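Local coordinates for protein lactaldehyde dehydrogenase (Methanocaldococcus jannaschii, PDB 3PQA) that oxidises lactaldehyde to lactate with NAD as the preferred cofactor, a step in coenzyme F420 biosynthesis, and works as a homotetramer, at residues Leu80-Gly85 and Asn306-Lys311; Val314-Ser319 and Lys348-Pro353. All blocks are in the same frame, centred on the assembly; numbering follows the deposited sequence.

Contact 1: residues Leu80-Gly85 and Asn306-Lys311; sequences LAIDAG and NPLDEK
With CG of L308 turned anti to its carbonyl carbon (chi1 -82°) and the chain then extended, both methyls of this leucine reach the last turns of helix 73-84. CD2 rests on the methyl of A81 at 3.8 Å, and CD1 lies 4.0 Å from CG1 of I82, whose first torsion likewise sets CG1 anti to the carbonyl carbon; the two branched chains cross obliquely. P307 packs beside them with its CB and CG against backbone oxygens: CG is 3.6 Å from O of A81, and CB is 3.6 Å from O of G85. Alanine suits the helix face because its short CB lets the proline approach closely. The contact joins the C-terminal end of helix 73-84 to the loop between helices 288-300 and 320-335. G85, the first residue past the helix, takes positive phi (70°), which glycine adopts without strain. The opposing loop is a type I beta turn, N306 to D309, with P307 at its second position, where the ring-fixed phi fits. An Asx turn braces it: OD1 of N306 accepts from N of L308 at 3.0 Å, the donor 42° out of the carbonyl plane. No hydrogen bond crosses the interface.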
# COMPACT_ATOMS: atom_id res chain seq x y z
N LEU B 80 -35.25 15.37 5.34
CA LEU B 80 -34.83 15.37 3.93
C LEU B 80 -36.02 15.49 2.98
O LEU B 80 -35.96 16.23 2.00
CB LEU B 80 -33.98 14.12 3.60
CG LEU B 80 -32.60 14.09 4.27
CD1 LEU B 80 -31.94 12.73 4.05
CD2 LEU B 80 -31.72 15.19 3.73
N ALA B 81 -37.09 14.77 3.28
CA ALA B 81 -38.29 14.81 2.44
C ALA B 81 -38.90 16.20 2.42
O ALA B 81 -39.19 16.75 1.35
CB ALA B 81 -39.31 13.79 2.93
N ILE B 82 -39.06 16.78 3.60
CA ILE B 82 -39.72 18.07 3.76
C ILE B 82 -38.87 19.24 3.27
O ILE B 82 -39.37 20.15 2.60
CB ILE B 82 -40.19 18.26 5.24
CG1 ILE B 82 -41.31 17.27 5.57
CG2 ILE B 82 -40.64 19.69 5.52
CD1 ILE B 82 -41.54 17.04 7.07
N ASP B 83 -37.57 19.21 3.58
CA ASP B 83 -36.68 20.35 3.34
C ASP B 83 -36.01 20.28 1.97
O ASP B 83 -35.93 21.28 1.26
CB ASP B 83 -35.63 20.42 4.48
CG ASP B 83 -34.76 21.67 4.44
OD1 ASP B 83 -35.11 22.66 3.79
OD2 ASP B 83 -33.71 21.65 5.12
N ALA B 84 -35.52 19.10 1.60
CA ALA B 84 -34.82 18.91 0.33
C ALA B 84 -35.75 18.41 -0.78
O ALA B 84 -35.34 18.31 -1.93
CB ALA B 84 -33.62 17.95 0.51
N GLY B 85 -36.99 18.08 -0.42
CA GLY B 85 -37.94 17.53 -1.39
C GLY B 85 -37.62 16.12 -1.84
O GLY B 85 -38.03 15.69 -2.91
N ASN B 306 -45.74 14.16 -3.97
CA ASN B 306 -45.32 14.53 -2.62
C ASN B 306 -44.22 13.58 -2.11
O ASN B 306 -44.45 12.37 -2.03
CB ASN B 306 -46.53 14.50 -1.68
CG ASN B 306 -46.27 15.16 -0.33
OD1 ASN B 306 -45.13 15.24 0.14
ND2 ASN B 306 -47.33 15.65 0.30
N PRO B 307 -43.04 14.13 -1.76
CA PRO B 307 -41.92 13.30 -1.31
C PRO B 307 -42.21 12.53 -0.02
O PRO B 307 -41.55 11.52 0.24
CB PRO B 307 -40.77 14.29 -1.09
CG PRO B 307 -41.28 15.63 -1.36
CD PRO B 307 -42.66 15.55 -1.92
N LEU B 308 -43.20 12.98 0.76
CA LEU B 308 -43.59 12.27 1.99
C LEU B 308 -44.38 10.99 1.73
O LEU B 308 -44.48 10.14 2.61
CB LEU B 308 -44.36 13.19 2.94
CG LEU B 308 -43.54 14.13 3.83
CD1 LEU B 308 -44.45 15.06 4.60
CD2 LEU B 308 -42.62 13.34 4.80
N ASP B 309 -44.95 10.87 0.53
CA ASP B 309 -45.71 9.68 0.14
C ASP B 309 -44.75 8.54 -0.15
O ASP B 309 -43.80 8.69 -0.93
CB ASP B 309 -46.59 9.97 -1.08
CG ASP B 309 -47.70 8.94 -1.29
OD1 ASP B 309 -47.48 7.72 -1.11
OD2 ASP B 309 -48.82 9.36 -1.67
N GLU B 310 -45.00 7.40 0.49
CA GLU B 310 -44.18 6.20 0.31
C GLU B 310 -44.15 5.74 -1.15
O GLU B 310 -43.21 5.08 -1.58
CB GLU B 310 -44.68 5.06 1.21
CG GLU B 310 -44.64 5.33 2.72
CD GLU B 310 -43.22 5.36 3.31
OE1 GLU B 310 -42.31 4.76 2.71
OE2 GLU B 310 -43.03 6.01 4.36
N LYS B 311 -45.18 6.11 -1.91
CA LYS B 311 -45.28 5.67 -3.30
C LYS B 311 -44.53 6.58 -4.29
O LYS B 311 -44.35 6.20 -5.46
CB LYS B 311 -46.76 5.56 -3.73
CG LYS B 311 -47.65 4.72 -2.82
CD LYS B 311 -48.98 4.45 -3.53
CE LYS B 311 -50.16 4.32 -2.56
NZ LYS B 311 -50.14 3.01 -1.83

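Contact 2: residues Val314-Ser319 and Lys348-Pro353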
# COMPACT_ATOMS: atom_id res chain seq x y z
N VAL B 314 -40.61 10.41 -7.83
CA VAL B 314 -40.00 11.69 -8.21
C VAL B 314 -40.68 12.86 -7.49
O VAL B 314 -41.88 13.09 -7.68
CB VAL B 314 -40.10 11.94 -9.75
CG1 VAL B 314 -39.42 13.27 -10.15
CG2 VAL B 314 -39.49 10.78 -10.51
N GLY B 315 -39.91 13.57 -6.66
CA GLY B 315 -40.41 14.78 -6.00
C GLY B 315 -40.07 16.04 -6.77
O GLY B 315 -39.64 15.98 -7.94
N PRO B 316 -40.26 17.21 -6.14
CA PRO B 316 -40.01 18.47 -6.83
C PRO B 316 -38.52 18.81 -6.97
O PRO B 316 -37.68 18.24 -6.26
CB PRO B 316 -40.67 19.48 -5.90
CG PRO B 316 -40.42 18.89 -4.53
CD PRO B 316 -40.60 17.41 -4.72
N LEU B 317 -38.23 19.74 -7.87
CA LEU B 317 -36.93 20.41 -7.90
C LEU B 317 -36.81 21.34 -6.69
O LEU B 317 -37.80 21.66 -6.04
CB LEU B 317 -36.74 21.18 -9.21
CG LEU B 317 -36.80 20.32 -10.49
CD1 LEU B 317 -36.59 21.19 -11.71
CD2 LEU B 317 -35.75 19.21 -10.44
N ILE B 318 -35.58 21.78 -6.40
CA ILE B 318 -35.31 22.44 -5.12
C ILE B 318 -35.94 23.84 -5.01
O ILE B 318 -36.08 24.35 -3.90
CB ILE B 318 -33.79 22.52 -4.84
CG1 ILE B 318 -33.54 22.82 -3.35
CG2 ILE B 318 -33.15 23.57 -5.76
CD1 ILE B 318 -34.10 21.76 -2.37
N SER B 319 -36.29 24.44 -6.14
CA SER B 319 -36.89 25.77 -6.15
C SER B 319 -37.72 25.99 -7.41
O SER B 319 -37.46 25.35 -8.45
CB SER B 319 -35.81 26.86 -6.06
OG SER B 319 -35.13 27.02 -7.30
N LYS B 348 -45.45 24.30 -10.58
CA LYS B 348 -44.55 25.04 -9.69
C LYS B 348 -43.14 24.43 -9.80
O LYS B 348 -42.58 24.39 -10.89
CB LYS B 348 -45.07 25.08 -8.25
CG LYS B 348 -46.42 25.79 -8.10
CD LYS B 348 -47.09 25.43 -6.78
CE LYS B 348 -47.51 23.95 -6.79
NZ LYS B 348 -48.02 23.50 -5.48
N ALA B 349 -42.59 23.91 -8.71
CA ALA B 349 -41.26 23.31 -8.76
C ALA B 349 -41.28 21.82 -9.15
O ALA B 349 -40.21 21.22 -9.36
CB ALA B 349 -40.52 23.53 -7.45
N LEU B 350 -42.47 21.24 -9.23
CA LEU B 350 -42.60 19.83 -9.59
C LEU B 350 -42.42 19.65 -11.10
O LEU B 350 -43.28 20.02 -11.91
CB LEU B 350 -43.94 19.25 -9.10
CG LEU B 350 -44.11 17.73 -9.15
CD1 LEU B 350 -43.09 17.01 -8.26
CD2 LEU B 350 -45.53 17.32 -8.75
N PHE B 351 -41.26 19.11 -11.48
CA PHE B 351 -40.92 18.97 -12.89
C PHE B 351 -41.05 17.52 -13.31
O PHE B 351 -40.43 16.63 -12.72
CB PHE B 351 -39.51 19.49 -13.17
CG PHE B 351 -39.35 20.04 -14.56
CD1 PHE B 351 -39.26 19.18 -15.65
CD2 PHE B 351 -39.31 21.42 -14.77
CE1 PHE B 351 -39.13 19.68 -16.94
CE2 PHE B 351 -39.20 21.93 -16.06
CZ PHE B 351 -39.10 21.06 -17.15
N TYR B 352 -41.85 17.28 -14.35
CA TYR B 352 -42.14 15.90 -14.75
C TYR B 352 -41.02 15.29 -15.58
O TYR B 352 -40.33 16.01 -16.32
CB TYR B 352 -43.50 15.84 -15.47
CG TYR B 352 -44.63 16.06 -14.49
CD1 TYR B 352 -44.92 17.34 -14.01
CD2 TYR B 352 -45.35 14.99 -13.98
CE1 TYR B 352 -45.92 17.55 -13.07
CE2 TYR B 352 -46.36 15.18 -13.05
CZ TYR B 352 -46.64 16.46 -12.59
OH TYR B 352 -47.64 16.66 -11.67
N PRO B 353 -40.81 13.96 -15.45
CA PRO B 353 -39.85 13.26 -16.29
C PRO B 353 -39.99 13.68 -17.76
O PRO B 353 -41.08 13.60 -18.34
CB PRO B 353 -40.21 11.79 -16.06
CG PRO B 353 -40.61 11.77 -14.61
CD PRO B 353 -41.37 13.07 -14.41
O HOH W 1 -39.31 17.44 -10.34
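L317 lies across F351 obliquely, its CD1 3.7 Å from CB of the phenylalanine and a little farther from the ring atoms. CG of L317 stands anti to the carbonyl carbon (chi1 -60°) and the chain continues extended, which carries CD1 to the root of the aromatic side chain. Cutting this leucine back to an alanine removes CG and both methyls, which is likely to open a gap beside CB of F351 and leave that side chain freer to shift. The ring of F351 leads away from the loop onto V326 of helix 320-335, whose H322 and A323 also touch L317. L350 is built differently: CG is anti to the backbone N (chi1 -168°), and a bent second torsion then brings CD1 onto the G315-P316 peptide, 3.5 Å from N of P316. A349, small enough to sit under the loop, turns its CB toward O of L317 at 3.6 Å. The loop meets the start of strand 350-357 through one direct hydrogen bond, N of L317 to O of A349 at 2.9 Å, the donor 41° out of the carbonyl plane. A water adds a second link, donating to O of G315 and O of F351, both at 2.8 Å. Polar bonding across the contact thus belongs to backbone and water, so the touching side chains can all be apolar, as suits a buried junction.

How the contacts relate
Following the chain from the N terminus, helix 73-84 supplies the first half of contact 1, and some 220 residues pass before the loop after helix 288-300 returns to it, closing a long excursion that includes the probable NAD-binding residues and the probable active-site residues E241 and C275. The same loop continues into contact 2, which encloses helix 320-335 and the short strands 339-342 and 346-347, both paired antiparallel with strand 350-357. The contacts are therefore in series, neither nested nor crossed. The centres of contact 1 and contact 2 lie about 11 Å apart, and CD of P316 is 3.6 Å from O of G85. One loop thus joins helix 73-84, through N306-K311, to the start of strand 350-357, through V314-S319.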